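Local coordinates for aluminum resistance protein (Clostridium novyi, PDB 3I16), which is probably a pyridoxal-5'-phosphate-dependent carbon-sulfur lyase of the methionine gamma-lyase family, thought to take part in aluminium resistance, at residues B[2-5]-B[6-10]; B[193-196]-B[197-200]; B[56-59]-B[60-63]; B[25-28]-B[29-33]; B[295-298]-B[299-303]. All coordinates share one frame; numbering follows the deposited sequence.

Contact 1. Residues B[2-5]-B[6-10]; sequences MLES and TKQFL
Met2, a selenomethionine, reaches from the extended lead-in of the chain across the first turn of helix 4-11 and touches three side chains of residues 6-10. Its CG meets the methyl side of Thr6 at roughly a right angle, 3.8 Å from Thr6 CB. Farther out, Met2 SE lies 3.6 Å from Lys7 CG, on the aliphatic part of that chain, and also against Leu10 CD1. CG of Met2 stands anti to the backbone N (chi1 -177°), and the chain runs straight until a bend at its last torsion, which brings CE to Leu10 as well. A long, flexible, apolar side chain suits this task. On the polar side, Glu4 curls back by a bend at chi2 (59°) and spreads its carboxylate over two partners. OE2 accepts a nearly straight hydrogen bond from Gln8 NE2 at 3.0 Å, met almost along the C-O axis and close to the amide plane of Gln8; the two flat groups are turned 36° apart. OE1 faces the extended Lys7 chain. Glu4 OE1 and Lys7 NZ are 4.2 Å apart, too far for a salt bridge, and a water joins them. A second water links Leu3 N to Thr6 OG1, accepting from both. Leu10 also packs on Leu20 of helix 17-54, and Phe43 of the second subunit covers Ser5 and Thr6. The backbone bond from Lys7 N to Leu3 O, 3.0 Å, closes the first turn. The whole is a helix N-terminus with Leu3 at the N-cap, an i to i+4 Glu-Gln pair and an apolar residue folded back from before the cap.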
loop_
_atom_site.group_PDB
_atom_site.type_symbol
_atom_site.label_atom_id
_atom_site.label_comp_id
_atom_site.label_asym_id
_atom_site.label_seq_id
_atom_site.Cartn_x
_atom_site.Cartn_y
_atom_site.Cartn_z
HETATM N N MSE B 2 -7.915 39.063 -10.157
HETATM C CA MSE B 2 -7.118 38.692 -9.007
HETATM C C MSE B 2 -7.507 39.535 -7.787
HETATM O O MSE B 2 -7.593 40.755 -7.868
HETATM C CB MSE B 2 -5.635 38.853 -9.312
HETATM C CG MSE B 2 -4.763 38.416 -8.163
HETATM SE SE MSE B 2 -2.909 38.570 -8.558
HETATM C CE MSE B 2 -2.699 37.074 -9.779
ATOM N N LEU B 3 -7.766 38.864 -6.671
ATOM C CA LEU B 3 -8.095 39.536 -5.426
ATOM C C LEU B 3 -6.899 40.324 -4.919
ATOM O O LEU B 3 -5.747 39.951 -5.180
ATOM C CB LEU B 3 -8.524 38.519 -4.370
ATOM C CG LEU B 3 -9.843 37.812 -4.656
ATOM C CD1 LEU B 3 -10.141 36.769 -3.579
ATOM C CD2 LEU B 3 -10.991 38.845 -4.773
ATOM N N GLU B 4 -7.177 41.434 -4.229
ATOM C CA GLU B 4 -6.130 42.256 -3.646
ATOM C C GLU B 4 -5.337 41.459 -2.591
ATOM O O GLU B 4 -4.130 41.628 -2.452
ATOM C CB GLU B 4 -6.747 43.518 -3.029
ATOM C CG GLU B 4 -5.746 44.520 -2.465
ATOM C CD GLU B 4 -4.739 45.032 -3.502
ATOM O OE1 GLU B 4 -5.096 45.203 -4.710
ATOM O OE2 GLU B 4 -3.585 45.283 -3.070
ATOM N N SER B 5 -6.032 40.612 -1.836
ATOM C CA SER B 5 -5.395 39.747 -0.846
ATOM C C SER B 5 -4.380 38.815 -1.527
ATOM O O SER B 5 -3.296 38.567 -0.991
ATOM C CB SER B 5 -6.470 38.936 -0.125
ATOM O OG SER B 5 -7.278 38.233 -1.066
ATOM N N THR B 6 -4.737 38.334 -2.723
ATOM C CA THR B 6 -3.875 37.475 -3.514
ATOM C C THR B 6 -2.665 38.267 -3.964
ATOM O O THR B 6 -1.552 37.773 -3.868
ATOM C CB THR B 6 -4.595 36.894 -4.737
ATOM O OG1 THR B 6 -5.778 36.216 -4.309
ATOM C CG2 THR B 6 -3.681 35.907 -5.512
ATOM N N LYS B 7 -2.860 39.501 -4.420
ATOM C CA LYS B 7 -1.713 40.339 -4.823
ATOM C C LYS B 7 -0.774 40.567 -3.654
ATOM O O LYS B 7 0.454 40.498 -3.821
ATOM C CB LYS B 7 -2.168 41.701 -5.365
ATOM C CG LYS B 7 -3.018 41.627 -6.627
ATOM C CD LYS B 7 -3.535 42.996 -7.060
ATOM C CE LYS B 7 -4.590 42.894 -8.173
ATOM N NZ LYS B 7 -4.864 44.238 -8.747
ATOM N N GLN B 8 -1.330 40.844 -2.470
ATOM C CA GLN B 8 -0.478 41.080 -1.300
ATOM C C GLN B 8 0.271 39.798 -0.877
ATOM O O GLN B 8 1.436 39.852 -0.467
ATOM C CB GLN B 8 -1.278 41.653 -0.130
ATOM C CG GLN B 8 -1.876 43.025 -0.400
ATOM C CD GLN B 8 -0.815 44.101 -0.599
ATOM O OE1 GLN B 8 0.204 44.122 0.093
ATOM N NE2 GLN B 8 -1.063 45.009 -1.539
ATOM N N PHE B 9 -0.388 38.653 -1.037
ATOM C CA PHE B 9 0.203 37.362 -0.704
ATOM C C PHE B 9 1.366 37.108 -1.672
ATOM O O PHE B 9 2.464 36.705 -1.265
ATOM C CB PHE B 9 -0.850 36.267 -0.855
ATOM C CG PHE B 9 -0.609 35.034 -0.027
ATOM C CD1 PHE B 9 0.670 34.554 0.256
ATOM C CD2 PHE B 9 -1.697 34.292 0.407
ATOM C CE1 PHE B 9 0.841 33.405 0.996
ATOM C CE2 PHE B 9 -1.517 33.128 1.126
ATOM C CZ PHE B 9 -0.246 32.687 1.420
ATOM N N LEU B 10 1.117 37.326 -2.960
ATOM C CA LEU B 10 2.167 37.181 -3.972
ATOM C C LEU B 10 3.379 38.090 -3.703
ATOM O O LEU B 10 4.508 37.668 -3.939
ATOM C CB LEU B 10 1.635 37.395 -5.397
ATOM C CG LEU B 10 0.757 36.283 -5.962
ATOM C CD1 LEU B 10 0.189 36.723 -7.301
ATOM C CD2 LEU B 10 1.535 34.971 -6.130
HETATM O O HOH W 1 -7.317 36.011 -6.571
HETATM O O HOH W 2 -3.721 46.590 -6.828
#

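Contact 2. Residues B[193-196]-B[197-200]. With EDO (1,2-ethanediol), chain N.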
loop_
_atom_site.group_PDB
_atom_site.type_symbol
_atom_site.label_atom_id
_atom_site.label_comp_id
_atom_site.label_asym_id
_atom_site.label_seq_id
_atom_site.Cartn_x
_atom_site.Cartn_y
_atom_site.Cartn_z
ATOM N N ALA B 193 5.601 20.421 -31.942
ATOM C CA ALA B 193 5.230 19.011 -31.821
ATOM C C ALA B 193 4.374 18.653 -33.021
ATOM O O ALA B 193 3.660 19.523 -33.541
ATOM C CB ALA B 193 4.421 18.783 -30.552
ATOM N N LEU B 194 4.402 17.382 -33.442
ATOM C CA LEU B 194 3.580 16.937 -34.581
ATOM C C LEU B 194 2.112 16.874 -34.238
ATOM O O LEU B 194 1.723 16.259 -33.257
ATOM C CB LEU B 194 3.964 15.550 -35.105
ATOM C CG LEU B 194 5.280 15.337 -35.820
ATOM C CD1 LEU B 194 5.157 14.018 -36.563
ATOM C CD2 LEU B 194 5.588 16.437 -36.790
ATOM N N LEU B 195 1.293 17.486 -35.082
ATOM C CA LEU B 195 -0.129 17.453 -34.902
ATOM C C LEU B 195 -0.650 16.081 -35.370
ATOM O O LEU B 195 0.025 15.360 -36.102
ATOM C CB LEU B 195 -0.777 18.558 -35.713
ATOM C CG LEU B 195 -0.368 20.013 -35.406
ATOM C CD1 LEU B 195 -0.948 20.964 -36.443
ATOM C CD2 LEU B 195 -0.788 20.435 -34.022
ATOM N N ILE B 196 -1.860 15.737 -34.961
ATOM C CA ILE B 196 -2.487 14.486 -35.388
ATOM C C ILE B 196 -2.568 14.405 -36.921
ATOM O O ILE B 196 -2.398 13.307 -37.489
ATOM C CB ILE B 196 -3.903 14.309 -34.772
ATOM C CG1 ILE B 196 -3.820 14.107 -33.254
ATOM C CG2 ILE B 196 -4.682 13.160 -35.491
ATOM C CD1 ILE B 196 -3.075 12.828 -32.768
ATOM N N GLU B 197 -2.824 15.541 -37.590
ATOM C CA GLU B 197 -2.872 15.569 -39.064
ATOM C C GLU B 197 -1.509 15.273 -39.690
ATOM O O GLU B 197 -1.443 14.649 -40.752
ATOM C CB GLU B 197 -3.433 16.892 -39.617
ATOM C CG GLU B 197 -2.514 18.100 -39.421
ATOM C CD GLU B 197 -3.008 19.370 -40.091
ATOM O OE1 GLU B 197 -4.226 19.502 -40.331
ATOM O OE2 GLU B 197 -2.155 20.250 -40.367
ATOM N N ASP B 198 -0.429 15.726 -39.043
ATOM C CA ASP B 198 0.938 15.449 -39.522
ATOM C C ASP B 198 1.230 13.965 -39.345
ATOM O O ASP B 198 1.876 13.349 -40.175
ATOM C CB ASP B 198 1.997 16.240 -38.741
ATOM C CG ASP B 198 1.806 17.779 -38.814
ATOM O OD1 ASP B 198 1.540 18.319 -39.894
ATOM O OD2 ASP B 198 1.957 18.448 -37.766
ATOM N N ILE B 199 0.765 13.393 -38.238
ATOM C CA ILE B 199 0.968 11.981 -37.977
ATOM C C ILE B 199 0.217 11.161 -39.021
ATOM O O ILE B 199 0.770 10.208 -39.565
ATOM C CB ILE B 199 0.556 11.590 -36.545
ATOM C CG1 ILE B 199 1.545 12.215 -35.549
ATOM C CG2 ILE B 199 0.529 10.052 -36.407
ATOM C CD1 ILE B 199 1.131 12.177 -34.067
ATOM N N LYS B 200 -1.019 11.560 -39.329
ATOM C CA LYS B 200 -1.797 10.900 -40.363
ATOM C C LYS B 200 -1.060 10.954 -41.706
ATOM O O LYS B 200 -0.990 9.960 -42.411
ATOM C CB LYS B 200 -3.171 11.555 -40.542
ATOM C CG LYS B 200 -4.072 10.829 -41.570
ATOM C CD LYS B 200 -5.418 11.506 -41.723
ATOM C CE LYS B 200 -6.405 10.637 -42.534
ATOM N NZ LYS B 200 -5.892 10.205 -43.850
HETATM C C1 EDO N . 4.802 20.231 -36.997
HETATM O O1 EDO N . 5.402 21.303 -37.725
HETATM C C2 EDO N . 3.493 20.728 -36.406
HETATM O O2 EDO N . 2.577 21.091 -37.439
#
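The start of helix 196-209 is built here, with Leu195 at the N-cap position and Asp198 as the third residue of the first turn. Leucine has no polar side chain to offer at a cap, but the aspartate binds back to the backbone of the capping residue, one half of the exchange that makes a capping box. Leu195 N donates to Asp198 OD2 at 2.9 Å with an N-H...O angle of 157°. The donor approaches on the anti side of the carboxylate, 26° out of its plane. With CG of Asp198 anti to its own carbonyl carbon (chi1 -59°), the short acid is swung back toward the incoming chain, and its negative charge near the helix N-terminus would probably interact favourably with the positive end of the helix dipole. Behind it the helix proper begins with Ile199 N bonded to Leu195 O at 3.0 Å and Lys200 N bonded to Ile196 O. The apolar residues lie around this polar link: Leu194 CB packs on Ile199 CG1 at 4.1 Å, while its CD2 crosses close to Asp198 CB. Branched Ile199 and broad Leu194 thus fill the buried side of the turn, where Leu194 also touches Cys122 and Ile196 rests on Val233. Lys200, at the exposed side, turns its amine to Asp204 in a salt bridge one turn on, and Leu194 O accepts from Ser331 OG. An ethanediol molecule, probably from the crystallisation liquor and also bound by Lys161, donates from its O2 to Asp198 OD2 at 2.7 Å.

Contact 3. Residues B[56-59]-B[60-63]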
loop_
_atom_site.group_PDB
_atom_site.type_symbol
_atom_site.label_atom_id
_atom_site.label_comp_id
_atom_site.label_asym_id
_atom_site.label_seq_id
_atom_site.Cartn_x
_atom_site.Cartn_y
_atom_site.Cartn_z
ATOM N N ARG B 56 -17.889 -1.751 -17.818
ATOM C CA ARG B 56 -18.612 -2.037 -16.582
ATOM C C ARG B 56 -17.717 -2.030 -15.330
ATOM O O ARG B 56 -17.782 -2.921 -14.477
ATOM C CB ARG B 56 -19.376 -3.350 -16.754
ATOM C CG ARG B 56 -20.413 -3.274 -17.891
ATOM C CD ARG B 56 -20.997 -4.647 -18.240
ATOM N NE ARG B 56 -21.811 -5.193 -17.162
ATOM C CZ ARG B 56 -23.093 -4.888 -16.937
ATOM N NH1 ARG B 56 -23.748 -4.021 -17.704
ATOM N NH2 ARG B 56 -23.726 -5.444 -15.913
ATOM N N ILE B 57 -16.895 -0.989 -15.229
ATOM C CA ILE B 57 -15.989 -0.854 -14.112
ATOM C C ILE B 57 -16.807 -0.693 -12.816
ATOM O O ILE B 57 -17.753 0.081 -12.766
ATOM C CB ILE B 57 -14.992 0.333 -14.332
ATOM C CG1 ILE B 57 -14.138 0.104 -15.589
ATOM C CG2 ILE B 57 -14.072 0.552 -13.113
ATOM C CD1 ILE B 57 -13.321 -1.187 -15.597
ATOM N N SER B 58 -16.437 -1.470 -11.802
ATOM C CA SER B 58 -17.050 -1.462 -10.488
ATOM C C SER B 58 -15.954 -1.420 -9.420
ATOM O O SER B 58 -14.760 -1.503 -9.729
ATOM C CB SER B 58 -17.838 -2.743 -10.290
ATOM O OG SER B 58 -16.953 -3.848 -10.197
ATOM N N GLU B 59 -16.363 -1.344 -8.156
ATOM C CA GLU B 59 -15.402 -1.349 -7.050
ATOM C C GLU B 59 -14.616 -2.651 -7.004
ATOM O O GLU B 59 -13.486 -2.656 -6.535
ATOM C CB GLU B 59 -16.079 -1.030 -5.713
ATOM C CG GLU B 59 -16.637 0.410 -5.712
ATOM C CD GLU B 59 -17.355 0.822 -4.427
ATOM O OE1 GLU B 59 -17.847 -0.062 -3.674
ATOM O OE2 GLU B 59 -17.445 2.057 -4.198
ATOM N N ALA B 60 -15.181 -3.734 -7.551
ATOM C CA ALA B 60 -14.503 -5.038 -7.629
ATOM C C ALA B 60 -13.219 -4.999 -8.473
ATOM O O ALA B 60 -12.361 -5.888 -8.348
ATOM C CB ALA B 60 -15.439 -6.088 -8.192
ATOM N N HIS B 61 -13.094 -3.999 -9.345
ATOM C CA HIS B 61 -11.897 -3.855 -10.167
ATOM C C HIS B 61 -10.754 -3.180 -9.437
ATOM O O HIS B 61 -9.664 -3.111 -9.987
ATOM C CB HIS B 61 -12.191 -3.076 -11.444
ATOM C CG HIS B 61 -13.077 -3.813 -12.386
ATOM N ND1 HIS B 61 -14.445 -3.659 -12.395
ATOM C CD2 HIS B 61 -12.800 -4.755 -13.315
ATOM C CE1 HIS B 61 -14.970 -4.442 -13.316
ATOM N NE2 HIS B 61 -13.994 -5.124 -13.885
ATOM N N PHE B 62 -10.985 -2.678 -8.221
ATOM C CA PHE B 62 -9.918 -2.041 -7.463
ATOM C C PHE B 62 -9.245 -3.131 -6.654
ATOM O O PHE B 62 -9.258 -3.160 -5.427
ATOM C CB PHE B 62 -10.419 -0.845 -6.640
ATOM C CG PHE B 62 -11.191 0.164 -7.463
ATOM C CD1 PHE B 62 -10.801 0.475 -8.763
ATOM C CD2 PHE B 62 -12.286 0.830 -6.929
ATOM C CE1 PHE B 62 -11.527 1.397 -9.524
ATOM C CE2 PHE B 62 -12.994 1.777 -7.689
ATOM C CZ PHE B 62 -12.608 2.046 -8.979
ATOM N N THR B 63 -8.609 -4.004 -7.420
ATOM C CA THR B 63 -7.953 -5.188 -6.939
ATOM C C THR B 63 -6.666 -4.908 -6.198
ATOM O O THR B 63 -5.999 -3.879 -6.379
ATOM C CB THR B 63 -7.605 -6.097 -8.129
ATOM O OG1 THR B 63 -6.900 -5.327 -9.109
ATOM C CG2 THR B 63 -8.864 -6.685 -8.763
#
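After the Schellman motif that ends helix 17-54, with Arg56 at positive phi, the chain runs extended through Ile57 and Ser58 and then winds into a short 3-10 turn. Two backbone bonds from residue i+3 to residue i mark that turn: His61 N to Ser58 O, and Phe62 N to Glu59 O, each 3.0 Å long. Both donors stand well above the carbonyl planes, in keeping with the tight 3-10 winding. Phe62 then forms the centre of an inverse gamma turn. The imidazole of His61 folds back over the turn, its CG anti to the carbonyl carbon (chi1 -68°), which sets ND1 before the backbone of Ser58. There Ser58 N donates to His61 ND1 at 3.0 Å in a nearly straight bond, the donor tilted 19° from the ring plane. Histidine suits the place because its ring nitrogen can accept from Ser58 N while its flat aromatic face receives the Ile57 methyl. Ser58 OG, lying between its backbone N and carbonyl carbon, receives a weak bond from Ala60 N at 3.2 Å. Over the Phe62 ring, Ser58 O sits 4.1 Å above the plane near its centre. Outward, Ile57 and His61 pack on Ser77 of helix 73-86 and on Tyr291 of helix 287-318. In the second subunit, Ile358 meets Ile57 and Phe62, while Phe361 makes a cation-pi contact with Arg56, so the turn also forms part of the subunit interface. The Ile57 methyl CD1 completes the contact in a CH-pi arrangement, 4.1 Å from the His61 ring centroid and only 5° off the ring normal.

Contact 4. Residues B[25-28]-B[29-33]; sequences TAMN and DIQNQ
A bend at chi2 (-36°) curls Gln31 back along its own helix, so that its amide returns to the carbonyl of Met27 one turn earlier. Gln31 NE2 donates to Met27 O at 2.8 Å, with that oxygen lying close to the amide plane. The backbone bond from Gln31 N to the same oxygen is weak at 3.3 Å, so the side chain supplies the stronger grip where the helix is kinked. Glutamine is long enough to fold back in this way and carries the N-H needed. The selenomethionine Met27, bent at its last two torsions, crosses the amide obliquely and lays its CE 3.5 Å from Gln31 NE2. The kink itself shows in the next turn: a water donates to Asn28 O at 2.6 Å and accepts from Asn32 N, bridging the backbone where the direct bond is missing. Before it the helix is regular, Asp29 N bonding to Thr25 O at 3.0 Å. Thr25 and Asp29 lie side by side pointing the same way, the Thr25 methyl CG2 near the carboxylate, while Thr25 OG1 bonds to Lys21 O. Small Ala26 and branched Ile30 occupy the buried face. That face of helix 17-54 lies against helix 287-318: Ala26 and Ile30 pack on Arg313, Ile30 also on Leu310, Thr25 on Leu317, and Asp29 OD2 makes a salt bridge to Arg313, with Tyr326, in the loop after strand 321-323, touching Ile30 and Gln33.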
loop_
_atom_site.group_PDB
_atom_site.type_symbol
_atom_site.label_atom_id
_atom_site.label_comp_id
_atom_site.label_asym_id
_atom_site.label_seq_id
_atom_site.Cartn_x
_atom_site.Cartn_y
_atom_site.Cartn_z
ATOM N N THR B 25 -1.641 41.319 -18.631
ATOM C CA THR B 25 -1.658 41.512 -20.083
ATOM C C THR B 25 -1.734 40.171 -20.798
ATOM O O THR B 25 -2.543 39.997 -21.709
ATOM C CB THR B 25 -0.390 42.261 -20.526
ATOM O OG1 THR B 25 -0.271 43.460 -19.747
ATOM C CG2 THR B 25 -0.413 42.598 -22.014
ATOM N N ALA B 26 -0.886 39.230 -20.381
ATOM C CA ALA B 26 -0.858 37.884 -20.952
ATOM C C ALA B 26 -2.202 37.179 -20.837
ATOM O O ALA B 26 -2.641 36.553 -21.795
ATOM C CB ALA B 26 0.246 37.009 -20.279
HETATM N N MSE B 27 -2.834 37.263 -19.671
HETATM C CA MSE B 27 -4.135 36.604 -19.454
HETATM C C MSE B 27 -5.179 37.181 -20.374
HETATM O O MSE B 27 -5.962 36.439 -20.951
HETATM C CB MSE B 27 -4.627 36.788 -18.031
HETATM C CG MSE B 27 -3.962 35.928 -17.073
HETATM SE SE MSE B 27 -4.553 34.085 -17.327
HETATM C CE MSE B 27 -6.245 34.120 -16.528
ATOM N N ASN B 28 -5.203 38.505 -20.497
ATOM C CA ASN B 28 -6.129 39.152 -21.402
ATOM C C ASN B 28 -5.900 38.617 -22.840
ATOM O O ASN B 28 -6.856 38.218 -23.514
ATOM C CB ASN B 28 -5.962 40.690 -21.381
ATOM C CG ASN B 28 -6.395 41.354 -20.047
ATOM O OD1 ASN B 28 -7.180 40.805 -19.289
ATOM N ND2 ASN B 28 -5.890 42.575 -19.796
ATOM N N ASP B 29 -4.637 38.593 -23.288
ATOM C CA ASP B 29 -4.283 38.133 -24.641
ATOM C C ASP B 29 -4.596 36.654 -24.974
ATOM O O ASP B 29 -4.926 36.335 -26.106
ATOM C CB ASP B 29 -2.790 38.338 -24.911
ATOM C CG ASP B 29 -2.386 39.792 -24.991
ATOM O OD1 ASP B 29 -3.253 40.694 -25.061
ATOM O OD2 ASP B 29 -1.164 40.027 -25.017
ATOM N N ILE B 30 -4.477 35.757 -24.006
ATOM C CA ILE B 30 -4.667 34.322 -24.266
ATOM C C ILE B 30 -6.060 33.756 -23.972
ATOM O O ILE B 30 -6.309 32.582 -24.261
ATOM C CB ILE B 30 -3.588 33.485 -23.492
ATOM C CG1 ILE B 30 -3.882 33.455 -21.987
ATOM C CG2 ILE B 30 -2.173 34.031 -23.814
ATOM C CD1 ILE B 30 -2.725 32.930 -21.116
ATOM N N GLN B 31 -6.976 34.553 -23.413
ATOM C CA GLN B 31 -8.302 34.011 -23.021
ATOM C C GLN B 31 -9.033 33.232 -24.080
ATOM O O GLN B 31 -9.545 32.162 -23.787
ATOM C CB GLN B 31 -9.259 35.068 -22.429
ATOM C CG GLN B 31 -8.958 35.437 -20.982
ATOM C CD GLN B 31 -8.474 34.251 -20.125
ATOM O OE1 GLN B 31 -9.271 33.409 -19.677
ATOM N NE2 GLN B 31 -7.150 34.199 -19.878
ATOM N N ASN B 32 -9.072 33.741 -25.303
ATOM C CA ASN B 32 -9.780 33.044 -26.374
ATOM C C ASN B 32 -9.186 31.696 -26.714
ATOM O O ASN B 32 -9.911 30.787 -27.078
ATOM C CB ASN B 32 -9.921 33.926 -27.631
ATOM C CG ASN B 32 -10.910 35.057 -27.436
ATOM O OD1 ASN B 32 -11.744 35.019 -26.527
ATOM N ND2 ASN B 32 -10.833 36.075 -28.298
ATOM N N GLN B 33 -7.873 31.552 -26.544
ATOM C CA GLN B 33 -7.211 30.290 -26.825
ATOM C C GLN B 33 -7.697 29.190 -25.895
ATOM O O GLN B 33 -7.700 28.042 -26.274
ATOM C CB GLN B 33 -5.703 30.424 -26.680
ATOM C CG GLN B 33 -5.101 31.502 -27.566
ATOM C CD GLN B 33 -5.274 31.189 -29.013
ATOM O OE1 GLN B 33 -5.242 30.017 -29.418
ATOM N NE2 GLN B 33 -5.443 32.225 -29.817
HETATM O O HOH W 3 -8.215 36.718 -25.215
#

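Contact 5. Residues B[295-298]-B[299-303]; sequences FLAP and HISME. With EDO (1,2-ethanediol), chain L.
Ala297 O is gripped twice by Ser301: by its backbone N at 2.8 Å and by its hydroxyl OG at 2.7 Å, the two donors reaching the oxygen from opposite faces of the carbonyl plane. OG is turned back along the helix, anti to its own carbonyl carbon (chi1 -68°), and this lets a small polar residue satisfy itself in a buried place. Beside it Ile300 N meets Leu296 O in an almost straight bond of 2.9 Å, and Leu296 CB packs on Ile300 CG1. Pro298 has no N-H to give to the turn before, and the helix is kinked there. At the next residue a water donates to Phe295 O and accepts from His299 N at 2.9 Å. Farther out, helix 17-54 packs on this stretch through Asn44 and Val48 on Pro298 and Ile40 on Met302. His299 NE2 is hydrogen-bonded to His299 NE2 of the second subunit, the rings about 65° apart. The O2 of an ethanediol, probably from the crystallisation liquor and also bound by Lys306, donates to Glu303 OE2 at 2.7 Å, while Glu303 OE1 accepts from Phe411 N. The arrangement is that of a proline-kinked, buried part of a long helix, whose histidine meets its counterpart across a subunit interface.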
loop_
_atom_site.group_PDB
_atom_site.type_symbol
_atom_site.label_atom_id
_atom_site.label_comp_id
_atom_site.label_asym_id
_atom_site.label_seq_id
_atom_site.Cartn_x
_atom_site.Cartn_y
_atom_site.Cartn_z
ATOM N N PHE B 295 -9.133 8.918 -15.587
ATOM C CA PHE B 295 -10.397 9.657 -15.566
ATOM C C PHE B 295 -10.179 11.153 -15.410
ATOM O O PHE B 295 -10.935 11.954 -15.969
ATOM C CB PHE B 295 -11.306 9.120 -14.459
ATOM C CG PHE B 295 -12.692 9.647 -14.536
ATOM C CD1 PHE B 295 -13.579 9.134 -15.472
ATOM C CD2 PHE B 295 -13.111 10.672 -13.699
ATOM C CE1 PHE B 295 -14.854 9.626 -15.575
ATOM C CE2 PHE B 295 -14.410 11.158 -13.785
ATOM C CZ PHE B 295 -15.276 10.634 -14.731
ATOM N N LEU B 296 -9.160 11.528 -14.646
ATOM C CA LEU B 296 -8.790 12.947 -14.457
ATOM C C LEU B 296 -7.920 13.490 -15.565
ATOM O O LEU B 296 -7.792 14.705 -15.691
ATOM C CB LEU B 296 -8.021 13.141 -13.150
ATOM C CG LEU B 296 -8.847 12.978 -11.866
ATOM C CD1 LEU B 296 -7.943 12.810 -10.697
ATOM C CD2 LEU B 296 -9.801 14.162 -11.679
ATOM N N ALA B 297 -7.350 12.609 -16.392
ATOM C CA ALA B 297 -6.344 13.043 -17.378
ATOM C C ALA B 297 -6.813 14.082 -18.405
ATOM O O ALA B 297 -6.065 14.993 -18.721
ATOM C CB ALA B 297 -5.677 11.819 -18.085
ATOM N N PRO B 298 -8.017 13.915 -18.975
ATOM C CA PRO B 298 -8.451 14.921 -19.940
ATOM C C PRO B 298 -8.433 16.346 -19.355
ATOM O O PRO B 298 -8.021 17.284 -20.034
ATOM C CB PRO B 298 -9.880 14.473 -20.269
ATOM C CG PRO B 298 -9.808 12.964 -20.131
ATOM C CD PRO B 298 -8.874 12.706 -19.002
ATOM N N HIS B 299 -8.856 16.471 -18.096
ATOM C CA HIS B 299 -8.885 17.731 -17.370
ATOM C C HIS B 299 -7.493 18.228 -16.978
ATOM O O HIS B 299 -7.098 19.348 -17.333
ATOM C CB HIS B 299 -9.766 17.577 -16.110
ATOM C CG HIS B 299 -9.919 18.839 -15.323
ATOM N ND1 HIS B 299 -10.943 19.735 -15.537
ATOM C CD2 HIS B 299 -9.156 19.365 -14.333
ATOM C CE1 HIS B 299 -10.809 20.752 -14.706
ATOM N NE2 HIS B 299 -9.734 20.549 -13.961
ATOM N N ILE B 300 -6.744 17.396 -16.263
ATOM C CA ILE B 300 -5.414 17.784 -15.760
ATOM C C ILE B 300 -4.512 18.109 -16.941
ATOM O O ILE B 300 -3.690 18.999 -16.844
ATOM C CB ILE B 300 -4.758 16.687 -14.852
ATOM C CG1 ILE B 300 -5.598 16.377 -13.594
ATOM C CG2 ILE B 300 -3.334 17.086 -14.407
ATOM C CD1 ILE B 300 -5.718 17.491 -12.595
ATOM N N SER B 301 -4.610 17.329 -18.019
ATOM C CA SER B 301 -3.811 17.597 -19.241
ATOM C C SER B 301 -4.027 19.044 -19.730
ATOM O O SER B 301 -3.076 19.725 -20.088
ATOM C CB SER B 301 -4.147 16.601 -20.370
ATOM O OG SER B 301 -3.718 15.272 -20.057
HETATM N N MSE B 302 -5.275 19.515 -19.717
HETATM C CA MSE B 302 -5.551 20.890 -20.137
HETATM C C MSE B 302 -5.152 21.975 -19.109
HETATM O O MSE B 302 -4.909 23.144 -19.488
HETATM C CB MSE B 302 -7.000 21.019 -20.555
HETATM C CG MSE B 302 -7.320 20.223 -21.803
HETATM SE SE MSE B 302 -6.094 20.721 -23.289
HETATM C CE MSE B 302 -7.192 20.021 -24.724
ATOM N N GLU B 303 -5.122 21.626 -17.829
ATOM C CA GLU B 303 -4.622 22.548 -16.819
ATOM C C GLU B 303 -3.159 22.838 -17.145
ATOM O O GLU B 303 -2.736 23.983 -17.138
ATOM C CB GLU B 303 -4.732 21.952 -15.407
ATOM C CG GLU B 303 -6.141 21.759 -14.892
ATOM C CD GLU B 303 -6.931 23.069 -14.809
ATOM O OE1 GLU B 303 -6.417 24.070 -14.258
ATOM O OE2 GLU B 303 -8.081 23.081 -15.268
HETATM C C1 EDO L . -8.249 26.767 -15.158
HETATM O O1 EDO L . -7.972 26.005 -13.976
HETATM C C2 EDO L . -9.527 26.292 -15.836
HETATM O O2 EDO L . -9.362 25.040 -16.528
HETATM O O HOH W 4 -10.672 14.475 -16.928
#

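Contact 5 is wholly buried, whereas contacts 1 to 4 each keep part of their surface in solvent. Contacts 4 and 5 lie on helices 17-54 and 287-318, which pack together, though their centres are 21 Å apart. Both stretches are kinked and water-bridged, but glutamine folds back in one, while proline breaks the bonding in the other. Contacts 1 and 2 are helix starts of differing chemistry, the first with a side-chain pair on the surface, the second with an acid bound to the cap backbone. Contact 3 follows the end of helix 17-54. Contacts 1, 3 and 5 touch the second subunit; within the assembly, no other protein chain touches contacts 2 and 4.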